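Local coordinates for protein beta-1,3-1,4-glucanase (Caldicellulosiruptor sp. F32, PDB 5H4R) that hydrolyses mixed-linkage beta-1,3-1,4-glucans as a lichenase of glycoside hydrolase family 5, and is captured here with cellotetraose, at residues A[209-212]-A[213-217]; A[247-251]-A[252-256]. The protein carries 1 engineered substitution. All blocks are in the same frame, centred on the assembly; numbering follows the deposited sequence.

Contact 1. Residues A[209-212]-A[213-217]; sequences DAVE and AINKL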
loop_
_atom_site.group_PDB
_atom_site.type_symbol
_atom_site.label_atom_id
_atom_site.label_comp_id
_atom_site.label_asym_id
_atom_site.label_seq_id
_atom_site.Cartn_x
_atom_site.Cartn_y
_atom_site.Cartn_z
ATOM N N ASP A 209 23.914 0.806 1.724
ATOM C CA ASP A 209 23.654 1.406 3.029
ATOM C C ASP A 209 22.158 1.640 3.245
ATOM O O ASP A 209 21.636 1.411 4.343
ATOM C CB ASP A 209 24.431 2.711 3.132
ATOM C CG ASP A 209 24.167 3.455 4.421
ATOM O OD1 ASP A 209 24.601 2.993 5.497
ATOM O OD2 ASP A 209 23.553 4.530 4.355
ATOM N N ALA A 210 21.453 2.078 2.204
ATOM C CA ALA A 210 20.020 2.341 2.337
ATOM C C ALA A 210 19.236 1.045 2.533
ATOM O O ALA A 210 18.291 0.988 3.336
ATOM C CB ALA A 210 19.523 3.118 1.120
ATOM N N VAL A 211 19.627 -0.016 1.833
ATOM C CA VAL A 211 18.988 -1.319 2.022
ATOM C C VAL A 211 19.190 -1.807 3.450
ATOM O O VAL A 211 18.256 -2.313 4.095
ATOM C CB VAL A 211 19.534 -2.315 0.984
ATOM C CG1 VAL A 211 19.116 -3.767 1.326
ATOM C CG2 VAL A 211 19.032 -1.962 -0.393
ATOM N N GLU A 212 20.397 -1.618 3.985
ATOM C CA GLU A 212 20.679 -2.019 5.359
ATOM C C GLU A 212 19.879 -1.182 6.346
ATOM O O GLU A 212 19.373 -1.696 7.349
ATOM C CB GLU A 212 22.176 -1.893 5.641
ATOM C CG GLU A 212 23.027 -2.875 4.835
ATOM C CD GLU A 212 22.684 -4.336 5.105
ATOM O OE1 GLU A 212 22.887 -4.782 6.258
ATOM O OE2 GLU A 212 22.201 -5.035 4.171
ATOM N N ALA A 213 19.775 0.118 6.090
ATOM C CA ALA A 213 19.016 0.973 6.982
ATOM C C ALA A 213 17.556 0.557 7.016
ATOM O O ALA A 213 16.931 0.584 8.078
ATOM C CB ALA A 213 19.147 2.430 6.540
ATOM N N ILE A 214 16.998 0.176 5.862
ATOM C CA ILE A 214 15.598 -0.250 5.800
ATOM C C ILE A 214 15.411 -1.539 6.583
ATOM O O ILE A 214 14.401 -1.710 7.281
ATOM C CB ILE A 214 15.133 -0.390 4.335
ATOM C CG1 ILE A 214 14.959 0.990 3.698
ATOM C CG2 ILE A 214 13.770 -1.129 4.246
ATOM C CD1 ILE A 214 14.793 0.960 2.217
ATOM N N ASN A 215 16.368 -2.464 6.481
ATOM C CA ASN A 215 16.311 -3.686 7.289
ATOM C C ASN A 215 16.274 -3.344 8.776
ATOM O O ASN A 215 15.465 -3.895 9.533
ATOM C CB ASN A 215 17.502 -4.590 6.982
ATOM C CG ASN A 215 17.390 -5.300 5.640
ATOM O OD1 ASN A 215 16.296 -5.465 5.101
ATOM N ND2 ASN A 215 18.536 -5.752 5.108
ATOM N N LYS A 216 17.135 -2.417 9.206
ATOM C CA LYS A 216 17.186 -2.023 10.608
ATOM C C LYS A 216 15.875 -1.390 11.042
ATOM O O LYS A 216 15.344 -1.685 12.126
ATOM C CB LYS A 216 18.337 -1.040 10.832
ATOM C CG LYS A 216 18.348 -0.348 12.195
ATOM C CD LYS A 216 18.599 -1.341 13.362
ATOM C CE LYS A 216 18.843 -0.594 14.672
ATOM N NZ LYS A 216 18.953 -1.516 15.833
ATOM N N LEU A 217 15.352 -0.482 10.222
ATOM C CA LEU A 217 14.136 0.234 10.595
ATOM C C LEU A 217 12.916 -0.680 10.580
ATOM O O LEU A 217 11.993 -0.478 11.376
ATOM C CB LEU A 217 13.949 1.419 9.661
ATOM C CG LEU A 217 15.038 2.490 9.819
ATOM C CD1 LEU A 217 15.065 3.480 8.646
ATOM C CD2 LEU A 217 14.857 3.243 11.137
HETATM O O HOH W 1 16.013 -3.637 2.925
#
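Asn-215 folds its amide back beside the carbonyl of Val-211, one turn earlier in helix 205-226, the alpha-helix between the fourth and fifth strands of the TIM barrel. The turn is regular: Asn-215 N donates to Val-211 O at 3.0 Å, and the N-H of each of Ala-213, Ile-214 and Lys-216 bonds to the carbonyl four residues earlier, of Asp-209, Ala-210 and Glu-212. On the packed side, Ile-214 brings CG1 to 3.4 Å from Ala-210 O, and its side chain also meets Tyr-242. Asn-215 shows how a buried amide can find partners both within its helix and beyond it. Its CG sits beside its own N and opposite its carbonyl carbon (chi1 -74°), which brings OD1 to a water that donates both to Asn-215 OD1 and to Val-211 O, each at 2.9 Å; Val-211 O thus accepts two bonds. The amide also reaches beyond the helix, ND2 donating to Glu-253 O and OD1 accepting from Lys-255 N. With an alanine here, Glu-253 O and Lys-255 N would probably both be left without their helix partner, and the water without one of its anchors. The solvent side is looser. Lys-216, kinked at chi2, leads its amine away from the turn, while the exposed Glu-212 carboxylate stands perpendicular to the Asn-215 amide, Glu-212 OE2 lying 3.9 Å from Asn-215 ND2.

Contact 2. Residues A[247-251]-A[252-256]; sequences EYVLI and DEFKI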
loop_
_atom_site.group_PDB
_atom_site.type_symbol
_atom_site.label_atom_id
_atom_site.label_comp_id
_atom_site.label_asym_id
_atom_site.label_seq_id
_atom_site.Cartn_x
_atom_site.Cartn_y
_atom_site.Cartn_z
ATOM N N GLU A 247 11.557 -5.701 -6.704
ATOM C CA GLU A 247 12.958 -6.021 -6.907
ATOM C C GLU A 247 13.739 -5.984 -5.604
ATOM O O GLU A 247 14.704 -6.742 -5.446
ATOM C CB GLU A 247 13.589 -5.052 -7.906
ATOM C CG GLU A 247 13.173 -5.312 -9.338
ATOM C CD GLU A 247 11.785 -4.802 -9.687
ATOM O OE1 GLU A 247 11.150 -4.078 -8.899
ATOM O OE2 GLU A 247 11.326 -5.134 -10.793
ATOM N N TYR A 248 13.358 -5.120 -4.667
ATOM C CA TYR A 248 14.208 -4.869 -3.514
ATOM C C TYR A 248 13.722 -5.614 -2.279
ATOM O O TYR A 248 14.320 -5.482 -1.209
ATOM C CB TYR A 248 14.364 -3.351 -3.295
ATOM C CG TYR A 248 14.949 -2.741 -4.548
ATOM C CD1 TYR A 248 16.011 -3.363 -5.211
ATOM C CD2 TYR A 248 14.416 -1.580 -5.102
ATOM C CE1 TYR A 248 16.520 -2.837 -6.407
ATOM C CE2 TYR A 248 14.925 -1.054 -6.291
ATOM C CZ TYR A 248 15.961 -1.694 -6.931
ATOM O OH TYR A 248 16.451 -1.180 -8.114
ATOM N N VAL A 249 12.702 -6.467 -2.425
ATOM C CA VAL A 249 12.540 -7.589 -1.513
ATOM C C VAL A 249 13.049 -8.876 -2.127
ATOM O O VAL A 249 13.240 -9.862 -1.393
ATOM C CB VAL A 249 11.080 -7.774 -1.044
ATOM C CG1 VAL A 249 10.680 -6.616 -0.119
ATOM C CG2 VAL A 249 10.138 -7.906 -2.218
ATOM N N LEU A 250 13.312 -8.893 -3.442
ATOM C CA LEU A 250 13.822 -10.079 -4.108
ATOM C C LEU A 250 15.336 -10.198 -3.986
ATOM O O LEU A 250 15.859 -11.321 -4.048
ATOM C CB LEU A 250 13.385 -10.076 -5.578
ATOM C CG LEU A 250 11.878 -10.286 -5.782
ATOM C CD1 LEU A 250 11.497 -9.997 -7.248
ATOM C CD2 LEU A 250 11.429 -11.680 -5.373
ATOM N N ILE A 251 16.042 -9.076 -3.805
ATOM C CA ILE A 251 17.481 -9.130 -3.594
ATOM C C ILE A 251 17.805 -9.930 -2.337
ATOM O O ILE A 251 17.042 -9.943 -1.355
ATOM C CB ILE A 251 18.102 -7.723 -3.502
ATOM C CG1 ILE A 251 17.429 -6.899 -2.413
ATOM C CG2 ILE A 251 18.054 -7.016 -4.878
ATOM C CD1 ILE A 251 18.086 -5.514 -2.169
ATOM N N ASP A 252 18.982 -10.569 -2.357
ATOM C CA ASP A 252 19.436 -11.369 -1.218
ATOM C C ASP A 252 19.599 -10.516 0.031
ATOM O O ASP A 252 19.470 -11.016 1.155
ATOM C CB ASP A 252 20.768 -12.047 -1.545
ATOM C CG ASP A 252 20.647 -13.098 -2.618
ATOM O OD1 ASP A 252 19.516 -13.557 -2.906
ATOM O OD2 ASP A 252 21.706 -13.486 -3.152
ATOM N N GLU A 253 19.894 -9.228 -0.145
ATOM C CA GLU A 253 20.198 -8.363 0.979
ATOM C C GLU A 253 18.969 -7.976 1.795
ATOM O O GLU A 253 19.141 -7.467 2.906
ATOM C CB GLU A 253 20.905 -7.096 0.485
ATOM C CG GLU A 253 22.336 -7.348 0.024
ATOM C CD GLU A 253 22.450 -7.738 -1.442
ATOM O OE1 GLU A 253 21.422 -8.000 -2.100
ATOM O OE2 GLU A 253 23.595 -7.795 -1.933
ATOM N N PHE A 254 17.761 -8.195 1.281
ATOM C CA PHE A 254 16.558 -7.900 2.042
ATOM C C PHE A 254 16.405 -8.932 3.152
ATOM O O PHE A 254 16.614 -10.129 2.938
ATOM C CB PHE A 254 15.324 -7.911 1.140
ATOM C CG PHE A 254 14.045 -7.740 1.896
ATOM C CD1 PHE A 254 13.674 -6.501 2.358
ATOM C CD2 PHE A 254 13.230 -8.825 2.169
ATOM C CE1 PHE A 254 12.495 -6.329 3.078
ATOM C CE2 PHE A 254 12.073 -8.659 2.912
ATOM C CZ PHE A 254 11.710 -7.427 3.367
ATOM N N LYS A 255 16.051 -8.466 4.356
ATOM C CA LYS A 255 15.892 -9.357 5.501
ATOM C C LYS A 255 14.496 -9.225 6.076
ATOM O O LYS A 255 14.058 -8.115 6.419
ATOM C CB LYS A 255 16.924 -9.052 6.585
ATOM C CG LYS A 255 18.353 -9.266 6.175
ATOM C CD LYS A 255 19.280 -8.884 7.320
ATOM C CE LYS A 255 20.734 -9.108 6.950
ATOM N NZ LYS A 255 21.648 -8.572 7.995
ATOM N N ILE A 256 13.795 -10.346 6.189
ATOM C CA ILE A 256 12.546 -10.333 6.960
ATOM C C ILE A 256 12.897 -10.153 8.431
ATOM O O ILE A 256 13.749 -10.902 8.948
ATOM C CB ILE A 256 11.764 -11.625 6.750
ATOM C CG1 ILE A 256 11.378 -11.818 5.285
ATOM C CG2 ILE A 256 10.484 -11.615 7.630
ATOM C CD1 ILE A 256 10.781 -13.180 5.003
HETATM O O HOH W 2 16.991 -13.910 -2.376
#
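Val-249 and Phe-254 lie side by side and point the same way, the valine methyl CG1 set squarely over one face of the phenyl ring. This CH-pi contact joins the short helix 247-250 to the type I beta turn, Ile-251 to Phe-254, that follows it on the way to the sixth strand of the barrel. Val-249 CG1 stands 3.6 Å from the centroid of the Phe-254 ring and only 10° off its normal. The ring is placed there by a first torsion that turns its CG away from the backbone N of Phe-254 (chi1 175°), and Phe-254 CB rests 3.5 Å from Tyr-248 O. Strand 267-272 adds Ile-269, which touches both side chains, while helix 298-316 brings Leu-311 and Phe-315 to Val-249.

A second pair is set quite differently: Ile-251 and Glu-253 cross at about a right angle. Ile-251 holds CG1 between its backbone N and carbonyl carbon, which brings it 4.3 Å from Phe-254 CB, and Ile-251 CB meets Glu-253 OE1 at 3.6 Å. The other carboxylate oxygen, Glu-253 OE2, forms a salt bridge with Arg-208 of helix 205-226. The turn itself is closed by Phe-254 N donating to Ile-251 O at 3.2 Å, the donor standing 57° out of the carbonyl plane, so the bond does not use a lone-pair direction. On the exposed flank a water donates to Asp-252 OD1 at 2.6 Å and to Leu-250 O at 3.3 Å, tying the turn to the end of the helix.

The chemistry is therefore divided: dispersion between a methyl and a ring face secures the inner side, whereas a water bridges the solvent flank and a charge pair faces helix 205-226, where Arg-208 is likely to stabilise the ionised form of Glu-253.

How the contacts relate
Followed from the N terminus, the chain passes through contact 1 wholly within helix 205-226, runs on through the fifth barrel strand, 237-240, and only then enters contact 2. The two are in series, neither nesting nor crossing. Contact 1 closes no loop beyond successive helical turns; contact 2 closes the tight turn by which the chain leaves helix 247-250 for strand 267-272. Their centres are 11 Å apart, yet they meet directly: besides the hydrogen bonds of the Asn-215 amide to the loop backbone, Val-211 CG1 packs on Glu-253 CB at 3.9 Å. The outer helix before the fifth strand is thereby joined to the loop before the sixth, linking neighbouring beta-alpha units of the barrel.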